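Local coordinates for protein 16S rRNA methylase (Uncultured bacterium, PDB 7JLZ) that probably methylates N1 of A1408 in the 16S rRNA of the 30S ribosomal subunit, a modification linked to aminoglycoside resistance, at residues Tyr40-Glu45 / Thr49-Ile54. Numbering follows the deposited sequence.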
ATOM      1  N   TYR A  40      -3.215  11.031   1.551  1.00 27.37           N
ATOM      2  CA  TYR A  40      -3.461  12.399   2.003  1.00 27.58           C
ATOM      3  C   TYR A  40      -3.322  12.525   3.518  1.00 29.18           C
ATOM      4  O   TYR A  40      -2.646  13.429   4.022  1.00 30.10           O
ATOM      5  CB  TYR A  40      -4.862  12.811   1.550  1.00 31.22           C
ATOM      6  CG  TYR A  40      -5.452  14.053   2.188  1.00 32.32           C
ATOM      7  CD1 TYR A  40      -5.213  15.315   1.661  1.00 35.03           C
ATOM      8  CD2 TYR A  40      -6.313  13.954   3.278  1.00 30.62           C
ATOM      9  CE1 TYR A  40      -5.788  16.452   2.238  1.00 31.64           C
ATOM     10  CE2 TYR A  40      -6.888  15.077   3.847  1.00 35.25           C
ATOM     11  CZ  TYR A  40      -6.621  16.319   3.322  1.00 36.81           C
ATOM     12  OH  TYR A  40      -7.195  17.438   3.888  1.00 40.41           O
ATOM     13  N   LYS A  41      -3.982  11.640   4.261  1.00 28.24           N
ATOM     14  CA  LYS A  41      -3.957  11.743   5.711  1.00 31.32           C
ATOM     15  C   LYS A  41      -2.542  11.578   6.247  1.00 34.38           C
ATOM     16  O   LYS A  41      -2.108  12.333   7.124  1.00 37.27           O
ATOM     17  CB  LYS A  41      -4.900  10.704   6.312  1.00 35.63           C
ATOM     18  CG  LYS A  41      -6.367  10.967   5.992  1.00 31.55           C
ATOM     19  CD  LYS A  41      -6.921  12.146   6.797  1.00 36.47           C
ATOM     20  CE  LYS A  41      -8.432  12.316   6.618  1.00 40.03           C
ATOM     21  NZ  LYS A  41      -8.999  13.382   7.515  1.00 39.87           N
ATOM     22  N   ASN A  42      -1.790  10.618   5.706  1.00 30.05           N
ATOM     23  CA  ASN A  42      -0.449  10.386   6.227  1.00 31.53           C
ATOM     24  C   ASN A  42       0.516  11.487   5.801  1.00 29.57           C
ATOM     25  O   ASN A  42       1.360  11.912   6.602  1.00 32.87           O
ATOM     26  CB  ASN A  42       0.038   8.998   5.812  1.00 31.85           C
ATOM     27  CG  ASN A  42      -0.445   7.922   6.773  1.00 40.11           C
ATOM     28  OD1 ASN A  42      -1.331   7.136   6.454  1.00 37.59           O
ATOM     29  ND2 ASN A  42       0.128   7.903   7.970  1.00 43.13           N
ATOM     30  N   ALA A  43       0.375  11.998   4.573  1.00 28.77           N
ATOM     31  CA  ALA A  43       1.203  13.124   4.138  1.00 31.01           C
ATOM     32  C   ALA A  43       1.031  14.339   5.044  1.00 33.78           C
ATOM     33  O   ALA A  43       2.012  14.985   5.431  1.00 34.60           O
ATOM     34  CB  ALA A  43       0.870  13.490   2.691  1.00 30.93           C
ATOM     35  N   LYS A  44      -0.217  14.667   5.395  1.00 31.99           N
ATOM     36  CA  LYS A  44      -0.460  15.803   6.285  1.00 31.07           C
ATOM     37  C   LYS A  44       0.224  15.626   7.631  1.00 37.10           C
ATOM     38  O   LYS A  44       0.625  16.611   8.253  1.00 48.67           O
ATOM     39  CB  LYS A  44      -1.960  15.995   6.492  1.00 40.92           C
ATOM     40  CG  LYS A  44      -2.681  16.643   5.334  1.00 45.19           C
ATOM     41  CD  LYS A  44      -4.178  16.595   5.580  1.00 50.90           C
ATOM     42  CE  LYS A  44      -4.564  17.371   6.817  1.00 55.63           C
ATOM     43  NZ  LYS A  44      -4.693  18.822   6.522  1.00 59.06           N
ATOM     44  N   GLU A  45       0.350  14.387   8.101  1.00 39.86           N
ATOM     45  CA  GLU A  45       0.901  14.104   9.417  1.00 46.74           C
ATOM     46  C   GLU A  45       2.416  13.961   9.429  1.00 47.19           C
ATOM     47  O   GLU A  45       3.020  14.065  10.502  1.00 48.65           O
ATOM     48  CB  GLU A  45       0.274  12.823   9.973  1.00 49.31           C
ATOM     49  CG  GLU A  45      -1.203  12.954  10.260  1.00 59.52           C
ATOM     50  CD  GLU A  45      -1.497  14.076  11.239  1.00 70.83           C
ATOM     51  OE1 GLU A  45      -2.132  15.076  10.837  1.00 75.01           O
ATOM     52  OE2 GLU A  45      -1.078  13.964  12.409  1.00 75.01           O
ATOM     53  N   THR A  49       8.129  12.832   4.863  1.00 39.42           N
ATOM     54  CA  THR A  49       8.015  11.614   4.074  1.00 38.53           C
ATOM     55  C   THR A  49       7.194  11.889   2.820  1.00 36.27           C
ATOM     56  O   THR A  49       6.175  12.584   2.874  1.00 36.41           O
ATOM     57  CB  THR A  49       7.364  10.498   4.907  1.00 35.75           C
ATOM     58  OG1 THR A  49       8.205  10.188   6.032  1.00 37.03           O
ATOM     59  CG2 THR A  49       7.153   9.254   4.076  1.00 32.89           C
ATOM     60  N   LEU A  50       7.641  11.353   1.687  1.00 31.39           N
ATOM     61  CA  LEU A  50       6.857  11.413   0.457  1.00 31.77           C
ATOM     62  C   LEU A  50       5.959  10.183   0.386  1.00 28.66           C
ATOM     63  O   LEU A  50       6.446   9.048   0.455  1.00 30.26           O
ATOM     64  CB  LEU A  50       7.772  11.490  -0.765  1.00 26.65           C
ATOM     65  CG  LEU A  50       7.086  11.495  -2.137  1.00 28.10           C
ATOM     66  CD1 LEU A  50       6.237  12.738  -2.337  1.00 28.87           C
ATOM     67  CD2 LEU A  50       8.149  11.377  -3.243  1.00 31.69           C
ATOM     68  N   PHE A  51       4.655  10.397   0.245  1.00 24.42           N
ATOM     69  CA  PHE A  51       3.700   9.303   0.137  1.00 22.27           C
ATOM     70  C   PHE A  51       3.175   9.214  -1.289  1.00 25.91           C
ATOM     71  O   PHE A  51       2.697  10.210  -1.844  1.00 26.20           O
ATOM     72  CB  PHE A  51       2.535   9.486   1.121  1.00 25.56           C
ATOM     73  CG  PHE A  51       2.962   9.437   2.568  1.00 27.21           C
ATOM     74  CD1 PHE A  51       3.424  10.577   3.203  1.00 24.97           C
ATOM     75  CD2 PHE A  51       2.921   8.245   3.284  1.00 27.49           C
ATOM     76  CE1 PHE A  51       3.838  10.540   4.524  1.00 29.00           C
ATOM     77  CE2 PHE A  51       3.332   8.207   4.622  1.00 26.84           C
ATOM     78  CZ  PHE A  51       3.792   9.356   5.234  1.00 29.27           C
ATOM     79  N   ILE A  52       3.226   8.013  -1.861  1.00 23.12           N
ATOM     80  CA  ILE A  52       2.856   7.780  -3.249  1.00 22.30           C
ATOM     81  C   ILE A  52       1.746   6.744  -3.290  1.00 23.68           C
ATOM     82  O   ILE A  52       1.978   5.582  -2.946  1.00 27.36           O
ATOM     83  CB  ILE A  52       4.054   7.291  -4.075  1.00 22.23           C
ATOM     84  CG1 ILE A  52       5.217   8.267  -3.903  1.00 23.52           C
ATOM     85  CG2 ILE A  52       3.633   7.102  -5.520  1.00 22.84           C
ATOM     86  CD1 ILE A  52       6.491   7.867  -4.676  1.00 29.10           C
ATOM     87  N   GLY A  53       0.563   7.140  -3.752  1.00 21.86           N
ATOM     88  CA  GLY A  53      -0.526   6.199  -3.982  1.00 23.14           C
ATOM     89  C   GLY A  53      -0.560   5.760  -5.436  1.00 24.55           C
ATOM     90  O   GLY A  53      -0.389   6.578  -6.339  1.00 26.13           O
ATOM     91  N   ILE A  54      -0.803   4.465  -5.661  1.00 24.16           N
ATOM     92  CA  ILE A  54      -0.875   3.902  -7.012  1.00 21.59           C
ATOM     93  C   ILE A  54      -2.166   3.106  -7.164  1.00 25.71           C
ATOM     94  O   ILE A  54      -2.380   2.127  -6.438  1.00 27.91           O
ATOM     95  CB  ILE A  54       0.336   3.005  -7.317  1.00 22.98           C
ATOM     96  CG1 ILE A  54       1.632   3.745  -6.966  1.00 22.65           C
ATOM     97  CG2 ILE A  54       0.338   2.592  -8.792  1.00 25.07           C
ATOM     98  CD1 ILE A  54       2.888   2.867  -7.118  1.00 28.58           C
TER
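Phe51 lays its ring flat against the helix backbone at Asn42 and Ala43, and this one aromatic side chain carries the whole contact from the strand side. The example illustrates how a beta-alpha-beta crossover of a Rossmann-like methyltransferase is closed: strand 26-31 leads into helix 37-45, the chain reverses in a short loop, and strand 49-55 packs against the helix, parallel to the first strand. CB of Asn42 sits over one face of the ring, 3.9 Å from its centroid and 22° off the normal, a CH-pi contact displaced toward the CE2 side. There CB and CE2 are 3.6 Å apart. The CD1-CE1 edge of the ring lies against the helix backbone. CD1 of Phe51 approaches CA of Ala43 to 3.5 Å, while CE1 lies 3.5 Å from the carbonyl O of Asn42. The methyl CB of Ala43 adds a lighter touch on CD1, at 3.9 Å. With CG of Phe51 anti to its own carbonyl carbon (chi1 -64°), the ring is directed from the strand at the helix. CG2 of Thr49 lies over the opposite face, also toward the rim, so both faces have a neighbour. The small side chain of Ala43 lets backbone and ring come close, and its methyl also meets Ala76 of the adjoining strand. The carbonyl O of Asn42 accepts a hydrogen bond from ND2 of Asn46. No hydrogen bond joins the two segments; helix and strand meet here through dispersion and CH-pi contact, consistent with a spacing governed by close fit rather than polar pairing.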